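Local coordinates for protein beta-glucosidase (Chaetomella raphigera, PDB 6JXG) that probably hydrolyses terminal, non-reducing beta-D-glucosyl residues to release beta-D-glucose during cellulose degradation, as a secreted glycoside hydrolase family 3 enzyme, at residues 238-243 / 273-278; 269-272 / 277-280; 248-253 / 261-266. All coordinates share one frame; numbering follows the deposited sequence.

How the interactions relate
All three contacts lie within the TIM-barrel-type N-terminal part of this family 3 glucosidase, on one flank of the chain. Interactions 1 and 2 have centres about 6 Å apart and share Ala277 and Gln278; interaction 3 is centred about 12 to 13 Å from both. Along the chain, helix 239-245 is followed by interaction 3, which runs into the start of helix 265-272, then by the turn 273-276 and helix 278-294, so interaction 1 spans interaction 3 and ends on the stretch used by interaction 2. Trp263 NE1 bonds to Thr239 O, and Arg280 reaches both Ala243 O and Asp248. One sugar, attached to Asn273, touches all three, placing this cluster at a glycosylated surface.

Interaction 1: residues 238-243 / 273-278; sequences TTIGSA and NGTVAQ. With NAG (2-acetamido-2-deoxy-beta-D-glucopyranose), chain C.
Ile240 and Thr275 cross at about a right angle, the isoleucine laying its CG1-CD1 arm across the threonine hydroxyl: Ile240 CD1 is 3.5 Å from Thr275 OG1, and CG1 stands equally near. Val276 sends its CG2 branch in between two residues of the helix, meeting Ala243 CB at 4.0 Å and the backbone of Ile240. No hydrogen bond crosses the contact. The polar work is local: OG1, set between the backbone N and the carbonyl carbon of Thr275 (chi1 49°), donates to Asn273 OD1 at 2.7 Å in the carbonyl plane. Ala270 O is a second acceptor for this hydroxyl, whose one proton may be divided between them. Thr275 N reaches Asn273 OD1 at 3.3 Å, which makes an Asx turn. Together they hold the amide whose ND2 is bonded to NAG C1 (1.4 Å), in the Asn-Gly-Thr sequon. An alanine in place of Thr275 would break the sequon and is likely to cost Asn273 its sugar, leaving OD1 without the hydroxyl's bond, the long one from Thr275 N remaining. In the fold, 273-276 is the turn between helices 265-272 and 278-294; it ends the former in a Schellman motif at Gly274 and packs against helix 239-245.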
loop_
_atom_site.group_PDB
_atom_site.type_symbol
_atom_site.label_atom_id
_atom_site.label_comp_id
_atom_site.label_asym_id
_atom_site.label_seq_id
_atom_site.Cartn_x
_atom_site.Cartn_y
_atom_site.Cartn_z
ATOM N N THR A 238 -18.174 9.318 20.575
ATOM C CA THR A 238 -18.679 9.421 21.950
ATOM C C THR A 238 -17.602 9.144 22.977
ATOM O O THR A 238 -16.631 8.453 22.693
ATOM C CB THR A 238 -19.837 8.403 22.185
ATOM O OG1 THR A 238 -19.351 7.066 22.328
ATOM C CG2 THR A 238 -20.822 8.449 21.028
ATOM N N THR A 239 -17.800 9.635 24.186
ATOM C CA THR A 239 -16.901 9.307 25.283
ATOM C C THR A 239 -16.949 7.785 25.624
ATOM O O THR A 239 -15.929 7.052 25.655
ATOM C CB THR A 239 -17.284 10.125 26.541
ATOM O OG1 THR A 239 -17.144 11.496 26.276
ATOM C CG2 THR A 239 -16.407 9.729 27.751
ATOM N N ILE A 240 -18.144 7.326 25.961
ATOM C CA ILE A 240 -18.338 6.004 26.545
ATOM C C ILE A 240 -18.234 4.929 25.439
ATOM O O ILE A 240 -17.615 3.910 25.649
ATOM C CB ILE A 240 -19.760 5.888 27.217
ATOM C CG1 ILE A 240 -19.853 6.828 28.404
ATOM C CG2 ILE A 240 -20.069 4.449 27.609
ATOM C CD1 ILE A 240 -21.301 7.160 28.792
ATOM N N GLY A 241 -18.851 5.196 24.280
ATOM C CA GLY A 241 -18.856 4.224 23.174
ATOM C C GLY A 241 -17.489 3.799 22.761
ATOM O O GLY A 241 -17.207 2.596 22.678
ATOM N N SER A 242 -16.631 4.792 22.511
ATOM C CA SER A 242 -15.303 4.517 22.048
ATOM C C SER A 242 -14.464 3.761 23.091
ATOM O O SER A 242 -13.781 2.799 22.753
ATOM C CB SER A 242 -14.600 5.809 21.605
ATOM O OG SER A 242 -14.552 6.787 22.630
ATOM N N ALA A 243 -14.413 4.258 24.331
ATOM C CA ALA A 243 -13.691 3.568 25.383
ATOM C C ALA A 243 -14.097 2.101 25.469
ATOM O O ALA A 243 -13.243 1.194 25.534
ATOM C CB ALA A 243 -13.906 4.267 26.737
ATOM N N ASN A 273 -18.636 8.194 37.073
ATOM C CA ASN A 273 -20.082 7.903 37.046
ATOM C C ASN A 273 -20.492 6.450 36.695
ATOM O O ASN A 273 -21.641 6.162 36.517
ATOM C CB ASN A 273 -20.824 8.967 36.228
ATOM C CG ASN A 273 -20.694 8.783 34.725
ATOM O OD1 ASN A 273 -20.329 7.716 34.220
ATOM N ND2 ASN A 273 -21.037 9.855 33.993
ATOM N N GLY A 274 -19.531 5.549 36.573
ATOM C CA GLY A 274 -19.765 4.112 36.439
ATOM C C GLY A 274 -20.013 3.631 35.035
ATOM O O GLY A 274 -20.366 2.494 34.859
ATOM N N THR A 275 -19.888 4.456 34.014
ATOM C CA THR A 275 -20.247 4.026 32.641
ATOM C C THR A 275 -19.032 3.422 31.891
ATOM O O THR A 275 -19.201 2.688 30.919
ATOM C CB THR A 275 -20.822 5.182 31.814
ATOM O OG1 THR A 275 -19.980 6.325 31.913
ATOM C CG2 THR A 275 -22.228 5.589 32.259
ATOM N N VAL A 276 -17.823 3.736 32.327
ATOM C CA VAL A 276 -16.557 3.144 31.827
ATOM C C VAL A 276 -15.790 2.622 33.052
ATOM O O VAL A 276 -15.615 3.322 34.015
ATOM C CB VAL A 276 -15.668 4.188 31.122
ATOM C CG1 VAL A 276 -14.351 3.593 30.709
ATOM C CG2 VAL A 276 -16.360 4.726 29.830
ATOM N N ALA A 277 -15.293 1.417 32.976
ATOM C CA ALA A 277 -14.500 0.856 34.028
ATOM C C ALA A 277 -13.094 1.430 34.088
ATOM O O ALA A 277 -12.455 1.662 33.065
ATOM C CB ALA A 277 -14.405 -0.612 33.849
ATOM N N GLN A 278 -12.637 1.704 35.299
ATOM C CA GLN A 278 -11.214 2.025 35.513
ATOM C C GLN A 278 -10.305 1.051 34.788
ATOM O O GLN A 278 -9.313 1.483 34.228
ATOM C CB GLN A 278 -10.861 1.953 37.005
ATOM C CG GLN A 278 -9.376 2.268 37.352
ATOM C CD GLN A 278 -9.046 3.711 37.049
ATOM O OE1 GLN A 278 -9.863 4.586 37.289
ATOM N NE2 GLN A 278 -7.885 3.963 36.454
HETATM C C1 NAG C . -21.045 9.926 32.558
HETATM C C2 NAG C . -22.470 10.435 32.199
HETATM C C3 NAG C . -22.552 10.747 30.725
HETATM C C4 NAG C . -21.363 11.571 30.256
HETATM C C5 NAG C . -20.017 10.966 30.715
HETATM C C6 NAG C . -18.762 11.817 30.344
HETATM C C7 NAG C . -24.205 9.502 33.625
HETATM C C8 NAG C . -25.278 8.440 33.809
HETATM N N2 NAG C . -23.539 9.482 32.469
HETATM O O3 NAG C . -23.772 11.415 30.395
HETATM O O4 NAG C . -21.522 11.627 28.851
HETATM O O5 NAG C . -20.026 10.822 32.126
HETATM O O6 NAG C . -18.984 13.133 30.764
HETATM O O7 NAG C . -23.904 10.315 34.515
#

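Interaction 2: residues 269-272 / 277-280. With NAG (2-acetamido-2-deoxy-beta-D-glucopyranose), chain C.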
loop_
_atom_site.group_PDB
_atom_site.type_symbol
_atom_site.label_atom_id
_atom_site.label_comp_id
_atom_site.label_asym_id
_atom_site.label_seq_id
_atom_site.Cartn_x
_atom_site.Cartn_y
_atom_site.Cartn_z
ATOM N N ALA A 269 -14.684 11.518 34.152
ATOM C CA ALA A 269 -16.071 11.628 34.544
ATOM C C ALA A 269 -16.853 10.330 34.270
ATOM O O ALA A 269 -17.657 9.918 35.070
ATOM C CB ALA A 269 -16.714 12.817 33.810
ATOM N N ALA A 270 -16.633 9.699 33.111
ATOM C CA ALA A 270 -17.337 8.479 32.748
ATOM C C ALA A 270 -16.928 7.354 33.730
ATOM O O ALA A 270 -17.677 6.455 34.015
ATOM C CB ALA A 270 -16.971 8.067 31.335
ATOM N N ILE A 271 -15.693 7.394 34.195
ATOM C CA ILE A 271 -15.250 6.377 35.117
ATOM C C ILE A 271 -15.919 6.639 36.471
ATOM O O ILE A 271 -16.441 5.692 37.099
ATOM C CB ILE A 271 -13.713 6.353 35.300
ATOM C CG1 ILE A 271 -13.021 5.970 33.965
ATOM C CG2 ILE A 271 -13.376 5.307 36.374
ATOM C CD1 ILE A 271 -11.520 6.017 33.935
ATOM N N SER A 272 -15.899 7.895 36.883
ATOM C CA SER A 272 -16.500 8.323 38.171
ATOM C C SER A 272 -17.956 8.016 38.218
ATOM O O SER A 272 -18.490 7.623 39.276
ATOM C CB SER A 272 -16.380 9.840 38.375
ATOM O OG SER A 272 -15.054 10.194 38.550
ATOM N N ALA A 277 -15.293 1.417 32.976
ATOM C CA ALA A 277 -14.500 0.856 34.028
ATOM C C ALA A 277 -13.094 1.430 34.088
ATOM O O ALA A 277 -12.455 1.662 33.065
ATOM C CB ALA A 277 -14.405 -0.612 33.849
ATOM N N GLN A 278 -12.637 1.704 35.299
ATOM C CA GLN A 278 -11.214 2.025 35.513
ATOM C C GLN A 278 -10.305 1.051 34.788
ATOM O O GLN A 278 -9.313 1.483 34.228
ATOM C CB GLN A 278 -10.861 1.953 37.005
ATOM C CG GLN A 278 -9.376 2.268 37.352
ATOM C CD GLN A 278 -9.046 3.711 37.049
ATOM O OE1 GLN A 278 -9.863 4.586 37.289
ATOM N NE2 GLN A 278 -7.885 3.963 36.454
ATOM N N SER A 279 -10.637 -0.244 34.805
ATOM C CA SER A 279 -9.840 -1.253 34.149
ATOM C C SER A 279 -9.659 -0.988 32.622
ATOM O O SER A 279 -8.621 -1.378 32.010
ATOM C CB SER A 279 -10.457 -2.619 34.363
ATOM O OG SER A 279 -11.719 -2.666 33.712
ATOM N N ARG A 280 -10.638 -0.325 32.036
ATOM C CA ARG A 280 -10.609 -0.034 30.599
ATOM C C ARG A 280 -9.548 1.032 30.333
ATOM O O ARG A 280 -8.668 0.874 29.460
ATOM C CB ARG A 280 -12.005 0.353 30.058
ATOM C CG ARG A 280 -12.041 0.619 28.500
ATOM C CD ARG A 280 -11.925 -0.657 27.656
ATOM N NE ARG A 280 -10.561 -0.920 27.287
ATOM C CZ ARG A 280 -9.892 -0.190 26.370
ATOM N NH1 ARG A 280 -10.509 0.735 25.666
ATOM N NH2 ARG A 280 -8.625 -0.443 26.125
HETATM C C1 NAG C . -21.045 9.926 32.558
HETATM C C2 NAG C . -22.470 10.435 32.199
HETATM C C3 NAG C . -22.552 10.747 30.725
HETATM C C4 NAG C . -21.363 11.571 30.256
HETATM C C5 NAG C . -20.017 10.966 30.715
HETATM C C6 NAG C . -18.762 11.817 30.344
HETATM C C7 NAG C . -24.205 9.502 33.625
HETATM C C8 NAG C . -25.278 8.440 33.809
HETATM N N2 NAG C . -23.539 9.482 32.469
HETATM O O3 NAG C . -23.772 11.415 30.395
HETATM O O4 NAG C . -21.522 11.627 28.851
HETATM O O5 NAG C . -20.026 10.822 32.126
HETATM O O6 NAG C . -18.984 13.133 30.764
HETATM O O7 NAG C . -23.904 10.315 34.515
#
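The carboxamide of Gln278 meets Ile271 through its oxygen: OE1 lies 3.7 Å from Ile271 CG2 and 4.0 Å from Ile271 CD1, whereas the NH2 end is turned away toward Asp282 and Asn22, to which NE2 is hydrogen-bonded. Both isoleucine methyls are on the same side of the amide plane, CG2 lower and obliquely off Gln278 OE1, CD1 higher and more nearly over that oxygen. The setting is the tight connection between the consecutive helices 265-272 and 278-294, closed by the Schellman motif at Gly274; the last turn of the one meets the first turn of the other, Ile271 and Ala277 having CA atoms 5.7 Å apart. The second flat group, the guanidinium of Arg280, leads away from Ile271 and ties the new helix to its surroundings, through salt bridges to Asp248 and Asp283 and hydrogen bonds to Ala243 O and Leu247 O.

Two torsions of Gln278 bring its amide to Ile271. The chain extends with CG anti to the backbone N (chi1 180°) and then bends at chi2 (66°), which swings the amide to the isoleucine. Ile271 CG2 also comes within 3.8 Å of Gln278 N. The surface buried, 127 Å² in all, is modest, made by isoleucine carbons against the amide oxygen and backbone polar atoms, with no hydrogen bond across. Ala277, in the N-cap position, contributes its carbonyl: Ala277 O accepts from Arg280 N at 2.9 Å, starting the new helix, while Ile271 CG1 passes nearby. On the other flank of helix 265-272 lies the sugar on Asn273. Ala270 CA is 3.6 Å from NAG O5, and Ala269 CB is 3.8 Å from NAG O6.

Interaction 3: residues 248-253 / 261-266; sequences DVAMPG and YLWGSN. With NAG (2-acetamido-2-deoxy-beta-D-glucopyranose), chain C.
In the connection that leads into helix 265-272, the indole of Trp263 lies against the backbone of 248-250. Its six-membered ring makes the approach: CZ3 comes within 3.6 Å of Asp248 O, which sits at the ring edge near its plane, as does Val249 N. Ala250 CB points toward the indole and reaches CE3 obliquely at 3.8 Å. With CG anti to the carbonyl carbon of Trp263 (chi1 -81°), the other end of the indole is left to hydrogen-bond through NE1 to Thr239 O, so the ring bridges this segment and helix 239-245.

The stretch 248-251 belongs to the TIM-barrel-type domain, its backbone bonded to Val229 and Ser231 at strand 228-231 and to Val29 and Gly31. A cis peptide before Pro252 then turns the chain to Gly253, whose carbonyl serves the second half of the contact. Gly253 O is 3.3 Å from Tyr261 CD1, obliquely to the ring, and takes a CA-H...O contact from Tyr261 CA. It also accepts from a water (2.7 Å to Gly253 O) that in turn accepts from Trp263 N; a second water accepts from Leu262 N and donates only weakly to the same carbonyl.

Tyr261 OH is tied to Val32 O. At the helix start Asn266 ND2 donates to Tyr261 O at 2.9 Å, almost straight at 171°, while its OD1 accepts from NAG O6 at 3.0 Å.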
loop_
_atom_site.group_PDB
_atom_site.type_symbol
_atom_site.label_atom_id
_atom_site.label_comp_id
_atom_site.label_asym_id
_atom_site.label_seq_id
_atom_site.Cartn_x
_atom_site.Cartn_y
_atom_site.Cartn_z
ATOM N N ASP A 248 -7.999 3.058 22.186
ATOM C CA ASP A 248 -6.956 3.372 23.198
ATOM C C ASP A 248 -6.441 4.781 23.157
ATOM O O ASP A 248 -6.042 5.320 24.212
ATOM C CB ASP A 248 -5.798 2.421 23.084
ATOM C CG ASP A 248 -6.241 0.958 23.225
ATOM O OD1 ASP A 248 -6.906 0.649 24.263
ATOM O OD2 ASP A 248 -5.932 0.135 22.323
ATOM N N VAL A 249 -6.439 5.394 21.992
ATOM C CA VAL A 249 -5.960 6.756 21.850
ATOM C C VAL A 249 -6.864 7.576 20.924
ATOM O O VAL A 249 -7.164 7.156 19.802
ATOM C CB VAL A 249 -4.545 6.803 21.245
ATOM C CG1 VAL A 249 -4.015 8.244 21.168
ATOM C CG2 VAL A 249 -3.586 5.951 22.061
ATOM N N ALA A 250 -7.270 8.753 21.400
ATOM C CA ALA A 250 -8.144 9.628 20.642
ATOM C C ALA A 250 -7.357 10.736 19.994
ATOM O O ALA A 250 -6.822 11.580 20.703
ATOM C CB ALA A 250 -9.240 10.224 21.525
ATOM N N MET A 251 -7.291 10.731 18.674
ATOM C CA MET A 251 -6.561 11.760 17.964
ATOM C C MET A 251 -7.495 12.564 17.045
ATOM O O MET A 251 -8.320 11.967 16.409
ATOM C CB MET A 251 -5.488 11.087 17.091
ATOM C CG MET A 251 -4.283 10.637 17.883
ATOM S SD MET A 251 -3.357 12.106 18.445
ATOM C CE MET A 251 -2.829 11.507 20.040
ATOM N N PRO A 252 -7.238 13.879 16.813
ATOM C CA PRO A 252 -6.137 14.620 17.495
ATOM C C PRO A 252 -6.427 14.995 18.929
ATOM O O PRO A 252 -5.576 15.686 19.578
ATOM C CB PRO A 252 -5.981 15.877 16.646
ATOM C CG PRO A 252 -7.332 16.096 16.026
ATOM C CD PRO A 252 -7.913 14.710 15.784
ATOM N N GLY A 253 -7.611 14.545 19.443
ATOM C CA GLY A 253 -8.070 14.778 20.828
ATOM C C GLY A 253 -9.354 15.611 20.875
ATOM O O GLY A 253 -10.286 15.322 21.675
ATOM N N TYR A 261 -13.003 17.959 24.097
ATOM C CA TYR A 261 -12.338 16.655 24.261
ATOM C C TYR A 261 -13.318 15.607 24.835
ATOM O O TYR A 261 -13.794 15.734 25.991
ATOM C CB TYR A 261 -11.098 16.782 25.180
ATOM C CG TYR A 261 -10.066 17.705 24.653
ATOM C CD1 TYR A 261 -8.962 17.247 23.955
ATOM C CD2 TYR A 261 -10.216 19.086 24.816
ATOM C CE1 TYR A 261 -8.026 18.134 23.457
ATOM C CE2 TYR A 261 -9.314 19.986 24.296
ATOM C CZ TYR A 261 -8.193 19.524 23.653
ATOM O OH TYR A 261 -7.303 20.464 23.183
ATOM N N LEU A 262 -13.675 14.647 24.007
ATOM C CA LEU A 262 -14.612 13.577 24.451
ATOM C C LEU A 262 -14.002 12.707 25.501
ATOM O O LEU A 262 -14.700 12.100 26.299
ATOM C CB LEU A 262 -15.079 12.708 23.255
ATOM C CG LEU A 262 -16.090 13.435 22.370
ATOM C CD1 LEU A 262 -16.264 12.841 20.993
ATOM C CD2 LEU A 262 -17.445 13.461 23.072
ATOM N N TRP A 263 -12.673 12.666 25.534
ATOM C CA TRP A 263 -11.946 11.956 26.617
ATOM C C TRP A 263 -11.347 13.024 27.597
ATOM O O TRP A 263 -12.116 13.855 28.067
ATOM C CB TRP A 263 -10.962 10.954 26.059
ATOM C CG TRP A 263 -11.576 9.652 25.650
ATOM C CD1 TRP A 263 -12.921 9.287 25.671
ATOM C CD2 TRP A 263 -10.881 8.517 25.097
ATOM N NE1 TRP A 263 -13.077 7.981 25.231
ATOM C CE2 TRP A 263 -11.843 7.511 24.834
ATOM C CE3 TRP A 263 -9.568 8.279 24.771
ATOM C CZ2 TRP A 263 -11.495 6.276 24.315
ATOM C CZ3 TRP A 263 -9.212 7.047 24.240
ATOM C CH2 TRP A 263 -10.154 6.030 24.076
ATOM N N GLY A 264 -10.060 13.038 27.917
ATOM C CA GLY A 264 -9.598 13.999 28.900
ATOM C C GLY A 264 -10.414 13.842 30.215
ATOM O O GLY A 264 -10.763 12.691 30.623
ATOM N N SER A 265 -10.808 14.980 30.797
ATOM C CA SER A 265 -11.655 15.003 31.995
ATOM C C SER A 265 -12.977 14.344 31.749
ATOM O O SER A 265 -13.550 13.872 32.681
ATOM C CB SER A 265 -12.077 16.405 32.410
ATOM O OG SER A 265 -10.999 17.198 32.621
ATOM N N ASN A 266 -13.523 14.446 30.550
ATOM C CA ASN A 266 -14.724 13.694 30.244
ATOM C C ASN A 266 -14.626 12.181 30.429
ATOM O O ASN A 266 -15.544 11.591 30.933
ATOM C CB ASN A 266 -15.200 13.966 28.836
ATOM C CG ASN A 266 -16.227 15.055 28.777
ATOM O OD1 ASN A 266 -17.090 15.140 29.631
ATOM N ND2 ASN A 266 -16.122 15.915 27.790
HETATM C C1 NAG C . -21.045 9.926 32.558
HETATM C C2 NAG C . -22.470 10.435 32.199
HETATM C C3 NAG C . -22.552 10.747 30.725
HETATM C C4 NAG C . -21.363 11.571 30.256
HETATM C C5 NAG C . -20.017 10.966 30.715
HETATM C C6 NAG C . -18.762 11.817 30.344
HETATM C C7 NAG C . -24.205 9.502 33.625
HETATM C C8 NAG C . -25.278 8.440 33.809
HETATM N N2 NAG C . -23.539 9.482 32.469
HETATM O O3 NAG C . -23.772 11.415 30.395
HETATM O O4 NAG C . -21.522 11.627 28.851
HETATM O O5 NAG C . -20.026 10.822 32.126
HETATM O O6 NAG C . -18.984 13.133 30.764
HETATM O O7 NAG C . -23.904 10.315 34.515
HETATM O O HOH W 1 -11.068 13.086 22.957
HETATM O O HOH W 2 -13.712 15.461 21.209
#